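Local structure of oligopeptide-binding protein appA (1XOC) at residues K464-S467 and K468-Q472; E209-P212 and Y213-V217; D145-F148 and Y149-L153. The protein binds oligopeptides as the solute-binding component of an ABC-type oligopeptide permease of Bacillus subtilis, which can replace the OPP system in sporulation and competence. All coordinates share one frame; numbering follows the deposited sequence.

Along the chain the order is interaction 3, then interaction 2, then interaction 1, and each is a local contact within one continuous run of chain. Interaction 3 opens helix 147-155, interaction 2 leads from a loop into strand 216-221 of a four-stranded mixed sheet, and interaction 1 sits near the start of helix 463-480. Centres of interactions 1 and 3 are about 18 Å apart, with nearest atoms about 6 Å apart. Asp426 links them indirectly, since Asn147 and Tyr470 each make a weak hydrogen bond to its carboxylate. Interaction 2 is remote, its centre about 43 Å from that of interaction 1 and about 29 Å from that of interaction 3. Interaction 3 reaches the bound peptide through Asn151.

Interaction 1 of 3, residues K464-S467 and K468-Q472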
loop_
_atom_site.group_PDB
_atom_site.type_symbol
_atom_site.label_atom_id
_atom_site.label_comp_id
_atom_site.label_asym_id
_atom_site.label_seq_id
_atom_site.Cartn_x
_atom_site.Cartn_y
_atom_site.Cartn_z
ATOM N N LYS A 464 15.243 -17.165 -10.428
ATOM C CA LYS A 464 14.628 -17.920 -11.516
ATOM C C LYS A 464 13.783 -19.064 -10.975
ATOM O O LYS A 464 12.677 -19.294 -11.449
ATOM C CB LYS A 464 15.676 -18.457 -12.491
ATOM C CG LYS A 464 16.432 -17.378 -13.250
ATOM C CD LYS A 464 15.506 -16.580 -14.169
ATOM C CE LYS A 464 16.290 -15.770 -15.205
ATOM N NZ LYS A 464 15.396 -14.851 -15.972
ATOM N N GLN A 465 14.302 -19.769 -9.980
ATOM C CA GLN A 465 13.565 -20.861 -9.341
ATOM C C GLN A 465 12.345 -20.314 -8.614
ATOM O O GLN A 465 11.264 -20.904 -8.667
ATOM C CB GLN A 465 14.465 -21.614 -8.362
ATOM C CG GLN A 465 15.648 -22.314 -9.021
ATOM C CD GLN A 465 16.651 -22.895 -8.024
ATOM O OE1 GLN A 465 17.676 -23.453 -8.427
ATOM N NE2 GLN A 465 16.363 -22.763 -6.725
ATOM N N TYR A 466 12.534 -19.181 -7.939
ATOM C CA TYR A 466 11.450 -18.487 -7.245
ATOM C C TYR A 466 10.324 -18.092 -8.208
ATOM O O TYR A 466 9.162 -18.403 -7.974
ATOM C CB TYR A 466 12.001 -17.238 -6.566
ATOM C CG TYR A 466 11.038 -16.507 -5.659
ATOM C CD1 TYR A 466 10.829 -16.932 -4.355
ATOM C CD2 TYR A 466 10.392 -15.357 -6.083
ATOM C CE1 TYR A 466 9.974 -16.240 -3.496
ATOM C CE2 TYR A 466 9.529 -14.671 -5.235
ATOM C CZ TYR A 466 9.327 -15.117 -3.953
ATOM O OH TYR A 466 8.493 -14.444 -3.084
ATOM N N SER A 467 10.678 -17.401 -9.284
ATOM C CA SER A 467 9.708 -16.970 -10.277
ATOM C C SER A 467 9.012 -18.170 -10.926
ATOM O O SER A 467 7.841 -18.107 -11.272
ATOM C CB SER A 467 10.403 -16.113 -11.351
ATOM O OG SER A 467 10.970 -14.944 -10.783
ATOM N N LYS A 468 9.732 -19.274 -11.099
ATOM C CA LYS A 468 9.143 -20.437 -11.759
ATOM C C LYS A 468 8.081 -21.069 -10.875
ATOM O O LYS A 468 6.997 -21.390 -11.342
ATOM C CB LYS A 468 10.219 -21.462 -12.112
ATOM C CG LYS A 468 9.764 -22.577 -13.070
ATOM C CD LYS A 468 9.775 -22.097 -14.525
ATOM C CE LYS A 468 8.812 -22.880 -15.423
ATOM N NZ LYS A 468 8.098 -21.971 -16.390
ATOM N N GLU A 469 8.387 -21.228 -9.593
ATOM C CA GLU A 469 7.422 -21.773 -8.641
ATOM C C GLU A 469 6.253 -20.816 -8.423
ATOM O O GLU A 469 5.128 -21.250 -8.152
ATOM C CB GLU A 469 8.099 -22.098 -7.307
ATOM C CG GLU A 469 8.827 -23.450 -7.337
ATOM C CD GLU A 469 7.877 -24.642 -7.201
ATOM O OE1 GLU A 469 6.926 -24.542 -6.384
ATOM O OE2 GLU A 469 8.092 -25.672 -7.886
ATOM N N TYR A 470 6.509 -19.513 -8.547
ATOM C CA TYR A 470 5.436 -18.526 -8.428
ATOM C C TYR A 470 4.426 -18.582 -9.565
ATOM O O TYR A 470 3.295 -18.158 -9.385
ATOM C CB TYR A 470 5.968 -17.094 -8.198
ATOM C CG TYR A 470 5.613 -16.630 -6.807
ATOM C CD1 TYR A 470 6.476 -16.820 -5.740
ATOM C CD2 TYR A 470 4.371 -16.073 -6.549
ATOM C CE1 TYR A 470 6.121 -16.444 -4.443
ATOM C CE2 TYR A 470 4.009 -15.699 -5.268
ATOM C CZ TYR A 470 4.885 -15.875 -4.210
ATOM O OH TYR A 470 4.529 -15.497 -2.907
ATOM N N GLU A 471 4.788 -19.124 -10.721
ATOM C CA GLU A 471 3.781 -19.330 -11.775
ATOM C C GLU A 471 2.576 -20.149 -11.257
ATOM O O GLU A 471 1.423 -19.843 -11.561
ATOM C CB GLU A 471 4.396 -20.029 -12.988
ATOM C CG GLU A 471 5.379 -19.172 -13.772
ATOM C CD GLU A 471 6.123 -19.945 -14.871
ATOM O OE1 GLU A 471 5.852 -21.159 -15.085
ATOM O OE2 GLU A 471 7.003 -19.332 -15.525
ATOM N N GLN A 472 2.852 -21.182 -10.467
ATOM C CA GLN A 472 1.798 -21.998 -9.877
ATOM C C GLN A 472 0.933 -21.228 -8.898
ATOM O O GLN A 472 -0.257 -21.468 -8.813
ATOM C CB GLN A 472 2.388 -23.191 -9.136
ATOM C CG GLN A 472 3.125 -24.155 -10.003
ATOM C CD GLN A 472 3.618 -25.341 -9.209
ATOM O OE1 GLN A 472 2.827 -26.039 -8.568
ATOM N NE2 GLN A 472 4.928 -25.580 -9.240
#
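Tyr466 and Tyr470, one helical turn apart, send their rings out side by side and pointing the same way. The centroids are 5.0 Å apart and the planes meet at 41°, which makes the pair oblique. Tyr470 lays CD1 over one face of the Tyr466 ring, 3.7 Å above its plane and offset toward the rim, and its CE1 comes 3.5 Å from Tyr466 CZ. The first torsion of Tyr470, -112°, is well off a staggered value and helps to set the ring beside that of Tyr466. In the backbone, Tyr470 N donates to Tyr466 O at 2.9 Å. Both hydroxyls find partners beyond the helix: Tyr466 OH bonds to Pro425 O, and Tyr470 OH to Gln427 N.

The other side is looser and more exposed. There Lys468, bent at chi2 and chi4, brings NZ to 2.7 Å from Glu471 OE1 in a salt bridge on the syn side of that oxygen. The chemistry is thus divided by face: buried aromatic carbon with its hydroxyls satisfied by the 425-427 loop, against an i to i+3 ion pair that solvent would probably weaken.

Interaction 2 of 3, residues E209-P212 and Y213-V217; sequences EGRP and YLDTV
Arg211 and Asp215 form a salt bridge through a single carboxylate oxygen. Arg211 NH2 donates to Asp215 OD1 at 2.8 Å with an N-H...O angle of 152°, and NH1 adds a weak bond to the same oxygen at 3.2 Å. This is a forked grip, not a bidentate pairing of two nitrogens with two oxygens. OD1 lies close to the guanidinium plane, yet the donor meets it on its anti side, and the two flat groups are turned 76° apart.

NH1 also donates to Pro212 O at 3.0 Å, with that oxygen tilted out of the guanidinium plane. With CG anti to the backbone N (chi1 -169°) and the chain extended to NE, the side chain runs alongside the backbone that follows and brings the guanidinium to Pro212 O and Asp215. Tyr213 O lies at the guanidinium edge, near its plane. Leu214 O, 3.7 Å from NH1, is buried by this contact and has no partner in the model.

Further out, NE forms a salt bridge with Asp205, so two carboxylates hold different parts of the guanidinium and probably fix its rotation. Asp215 OD2 accepts from Gly22 N, which probably helps to orient the acid. Tyr213 meets Trp517 edge-to-face, while Pro212 packs on Phe188 and Ala203. From Thr216 the chain enters strand 216-221, paired with 23-28 in parallel and with 198-203 antiparallel. The salt bridge lies at the end of the long loop of a beta-hairpin, the connection between antiparallel strands 198-203 and 216-221 in a mixed four-stranded sheet.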
loop_
_atom_site.group_PDB
_atom_site.type_symbol
_atom_site.label_atom_id
_atom_site.label_comp_id
_atom_site.label_asym_id
_atom_site.label_seq_id
_atom_site.Cartn_x
_atom_site.Cartn_y
_atom_site.Cartn_z
ATOM N N GLU A 209 21.998 13.399 6.311
ATOM C CA GLU A 209 22.511 13.535 4.947
ATOM C C GLU A 209 22.545 14.988 4.492
ATOM O O GLU A 209 22.886 15.273 3.346
ATOM C CB GLU A 209 21.677 12.728 3.978
ATOM C CG GLU A 209 21.592 11.269 4.303
ATOM C CD GLU A 209 20.943 10.469 3.216
ATOM O OE1 GLU A 209 20.320 11.074 2.293
ATOM O OE2 GLU A 209 21.077 9.229 3.271
ATOM N N GLY A 210 22.239 15.906 5.394
ATOM C CA GLY A 210 22.156 17.326 5.093
ATOM C C GLY A 210 20.703 17.765 5.088
ATOM O O GLY A 210 19.800 17.025 4.701
ATOM N N ARG A 211 20.471 19.001 5.512
ATOM C CA ARG A 211 19.139 19.557 5.498
ATOM C C ARG A 211 18.458 19.449 4.124
ATOM O O ARG A 211 19.108 19.685 3.096
ATOM C CB ARG A 211 19.199 21.048 5.868
ATOM C CG ARG A 211 17.827 21.707 6.146
ATOM C CD ARG A 211 17.996 23.199 6.060
ATOM N NE ARG A 211 16.847 24.028 6.410
ATOM C CZ ARG A 211 15.978 24.552 5.553
ATOM N NH1 ARG A 211 16.009 24.250 4.258
ATOM N NH2 ARG A 211 15.045 25.390 6.022
ATOM N N PRO A 212 17.145 19.157 4.116
ATOM C CA PRO A 212 16.388 19.365 2.876
ATOM C C PRO A 212 16.597 20.730 2.278
ATOM O O PRO A 212 16.850 21.692 3.005
ATOM C CB PRO A 212 14.924 19.280 3.354
ATOM C CG PRO A 212 14.982 18.321 4.461
ATOM C CD PRO A 212 16.266 18.622 5.181
ATOM N N TYR A 213 16.446 20.826 0.962
ATOM C CA TYR A 213 16.426 22.142 0.318
ATOM C C TYR A 213 15.110 22.875 0.606
ATOM O O TYR A 213 15.115 24.082 0.904
ATOM C CB TYR A 213 16.651 22.028 -1.185
ATOM C CG TYR A 213 17.969 21.387 -1.521
ATOM C CD1 TYR A 213 19.166 22.030 -1.243
ATOM C CD2 TYR A 213 18.019 20.133 -2.104
ATOM C CE1 TYR A 213 20.380 21.442 -1.548
ATOM C CE2 TYR A 213 19.241 19.527 -2.415
ATOM C CZ TYR A 213 20.408 20.182 -2.116
ATOM O OH TYR A 213 21.631 19.614 -2.409
ATOM N N LEU A 214 14.000 22.149 0.509
ATOM C CA LEU A 214 12.680 22.702 0.795
ATOM C C LEU A 214 12.563 23.046 2.268
ATOM O O LEU A 214 13.029 22.298 3.115
ATOM C CB LEU A 214 11.551 21.706 0.393
ATOM C CG LEU A 214 11.481 21.464 -1.124
ATOM C CD1 LEU A 214 10.686 20.191 -1.459
ATOM C CD2 LEU A 214 10.831 22.661 -1.813
ATOM N N ASP A 215 11.968 24.201 2.572
ATOM C CA ASP A 215 11.812 24.660 3.943
ATOM C C ASP A 215 10.696 23.920 4.674
ATOM O O ASP A 215 10.850 23.589 5.858
ATOM C CB ASP A 215 11.542 26.150 3.991
ATOM C CG ASP A 215 12.734 26.986 3.534
ATOM O OD1 ASP A 215 13.898 26.610 3.776
ATOM O OD2 ASP A 215 12.488 28.037 2.925
ATOM N N THR A 216 9.579 23.710 3.976
ATOM C CA THR A 216 8.445 22.985 4.514
ATOM C C THR A 216 7.767 22.094 3.483
ATOM O O THR A 216 7.861 22.325 2.287
ATOM C CB THR A 216 7.351 23.951 5.072
ATOM O OG1 THR A 216 6.749 24.694 3.998
ATOM C CG2 THR A 216 7.929 24.933 6.051
ATOM N N VAL A 217 7.117 21.052 3.976
ATOM C CA VAL A 217 6.224 20.228 3.187
ATOM C C VAL A 217 4.889 20.136 3.907
ATOM O O VAL A 217 4.832 19.790 5.072
ATOM C CB VAL A 217 6.780 18.816 3.013
ATOM C CG1 VAL A 217 5.797 17.948 2.263
ATOM C CG2 VAL A 217 8.079 18.852 2.300
#

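Interaction 3 of 3, residues D145-F148 and Y149-L153; sequences DGNF and YNNAL
Phe148 and Ala152 meet obliquely, CD1 of the ring standing 3.6 Å from the methyl CB, while CZ at the far end of the ring approaches Leu153 CD2 at 3.8 Å. With CG anti to the backbone N (chi1 180°), the ring leaves the helix toward Phe139 and Tyr82. The Asn147 and Asn151 amides lie side by side, their planes 40° apart. Asn151 ND2 donates to Asn147 OD1 at 2.8 Å, the oxygen lying in the Asn151 amide plane.

This is the first turn of helix 147-155, with Asp145 as a capping residue: its OD2 accepts from Asn147 N at 2.9 Å and, through its syn lone pair, from Asn147 ND2 at 3.0 Å. The helix then widens into a pi-type turn, in which Leu153 N reaches Phe148 O, five residues back, at 3.3 Å and Ala152 N reaches Asn147 O.

Gly146 O is gripped twice by one residue, Asn150 N and ND2 approaching it from opposite faces of its carbonyl plane. A water accepts from Tyr149 N and donates to Asp145 O. Asp145 OD1 forms a salt bridge with Lys458, and Asn151 OD1 hydrogen-bonds to the backbone of the bound peptide, while ND2 of the same amide is held by Asn147 OD1, which probably helps to fix its rotation.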
loop_
_atom_site.group_PDB
_atom_site.type_symbol
_atom_site.label_atom_id
_atom_site.label_comp_id
_atom_site.label_asym_id
_atom_site.label_seq_id
_atom_site.Cartn_x
_atom_site.Cartn_y
_atom_site.Cartn_z
ATOM N N ASP A 145 14.089 -16.221 4.811
ATOM C CA ASP A 145 12.984 -15.515 4.186
ATOM C C ASP A 145 13.484 -14.189 3.661
ATOM O O ASP A 145 13.863 -13.282 4.426
ATOM C CB ASP A 145 11.856 -15.340 5.212
ATOM C CG ASP A 145 10.576 -14.721 4.624
ATOM O OD1 ASP A 145 9.546 -14.842 5.314
ATOM O OD2 ASP A 145 10.601 -14.161 3.509
ATOM N N GLY A 146 13.494 -14.074 2.337
ATOM C CA GLY A 146 13.939 -12.851 1.673
ATOM C C GLY A 146 13.144 -11.604 2.000
ATOM O O GLY A 146 13.595 -10.478 1.739
ATOM N N ASN A 147 11.967 -11.756 2.592
ATOM C CA ASN A 147 11.232 -10.584 3.044
ATOM C C ASN A 147 11.955 -9.781 4.107
ATOM O O ASN A 147 11.684 -8.584 4.283
ATOM C CB ASN A 147 9.841 -10.937 3.559
ATOM C CG ASN A 147 8.881 -11.105 2.463
ATOM O OD1 ASN A 147 8.324 -10.111 1.962
ATOM N ND2 ASN A 147 8.692 -12.343 2.029
ATOM N N PHE A 148 12.852 -10.420 4.854
ATOM C CA PHE A 148 13.529 -9.680 5.888
ATOM C C PHE A 148 14.463 -8.633 5.284
ATOM O O PHE A 148 14.304 -7.425 5.538
ATOM C CB PHE A 148 14.269 -10.553 6.920
ATOM C CG PHE A 148 14.946 -9.732 7.949
ATOM C CD1 PHE A 148 14.227 -9.075 8.923
ATOM C CD2 PHE A 148 16.282 -9.477 7.876
ATOM C CE1 PHE A 148 14.865 -8.267 9.825
ATOM C CE2 PHE A 148 16.889 -8.653 8.777
ATOM C CZ PHE A 148 16.173 -8.047 9.740
ATOM N N TYR A 149 15.465 -9.072 4.526
ATOM C CA TYR A 149 16.386 -8.112 3.950
ATOM C C TYR A 149 15.664 -7.122 3.023
ATOM O O TYR A 149 15.998 -5.938 2.972
ATOM C CB TYR A 149 17.502 -8.863 3.194
ATOM C CG TYR A 149 18.510 -7.933 2.558
ATOM C CD1 TYR A 149 18.356 -7.521 1.242
ATOM C CD2 TYR A 149 19.561 -7.402 3.294
ATOM C CE1 TYR A 149 19.256 -6.629 0.666
ATOM C CE2 TYR A 149 20.457 -6.486 2.719
ATOM C CZ TYR A 149 20.290 -6.130 1.408
ATOM O OH TYR A 149 21.167 -5.257 0.811
ATOM N N ASN A 150 14.692 -7.626 2.253
ATOM C CA ASN A 150 14.193 -6.869 1.101
ATOM C C ASN A 150 12.987 -6.032 1.437
ATOM O O ASN A 150 12.638 -5.127 0.691
ATOM C CB ASN A 150 13.901 -7.786 -0.094
ATOM C CG ASN A 150 15.147 -8.398 -0.669
ATOM O OD1 ASN A 150 15.881 -7.740 -1.412
ATOM N ND2 ASN A 150 15.404 -9.661 -0.335
ATOM N N ASN A 151 12.362 -6.338 2.556
ATOM C CA ASN A 151 11.161 -5.581 2.971
ATOM C C ASN A 151 11.200 -5.039 4.404
ATOM O O ASN A 151 10.862 -3.882 4.637
ATOM C CB ASN A 151 9.891 -6.406 2.731
ATOM C CG ASN A 151 9.478 -6.460 1.278
ATOM O OD1 ASN A 151 9.708 -5.522 0.503
ATOM N ND2 ASN A 151 8.844 -7.581 0.886
ATOM N N ALA A 152 11.623 -5.847 5.372
ATOM C CA ALA A 152 11.607 -5.409 6.760
ATOM C C ALA A 152 12.548 -4.246 6.972
ATOM O O ALA A 152 12.210 -3.263 7.645
ATOM C CB ALA A 152 11.930 -6.539 7.757
ATOM N N LEU A 153 13.754 -4.340 6.411
ATOM C CA LEU A 153 14.781 -3.307 6.620
ATOM C C LEU A 153 14.399 -1.929 6.078
ATOM O O LEU A 153 14.845 -0.905 6.631
ATOM C CB LEU A 153 16.146 -3.760 6.028
ATOM C CG LEU A 153 16.731 -4.924 6.786
ATOM C CD1 LEU A 153 18.014 -5.367 6.078
ATOM C CD2 LEU A 153 17.022 -4.637 8.207
HETATM O O HOH W 1 16.353 -11.908 4.248
#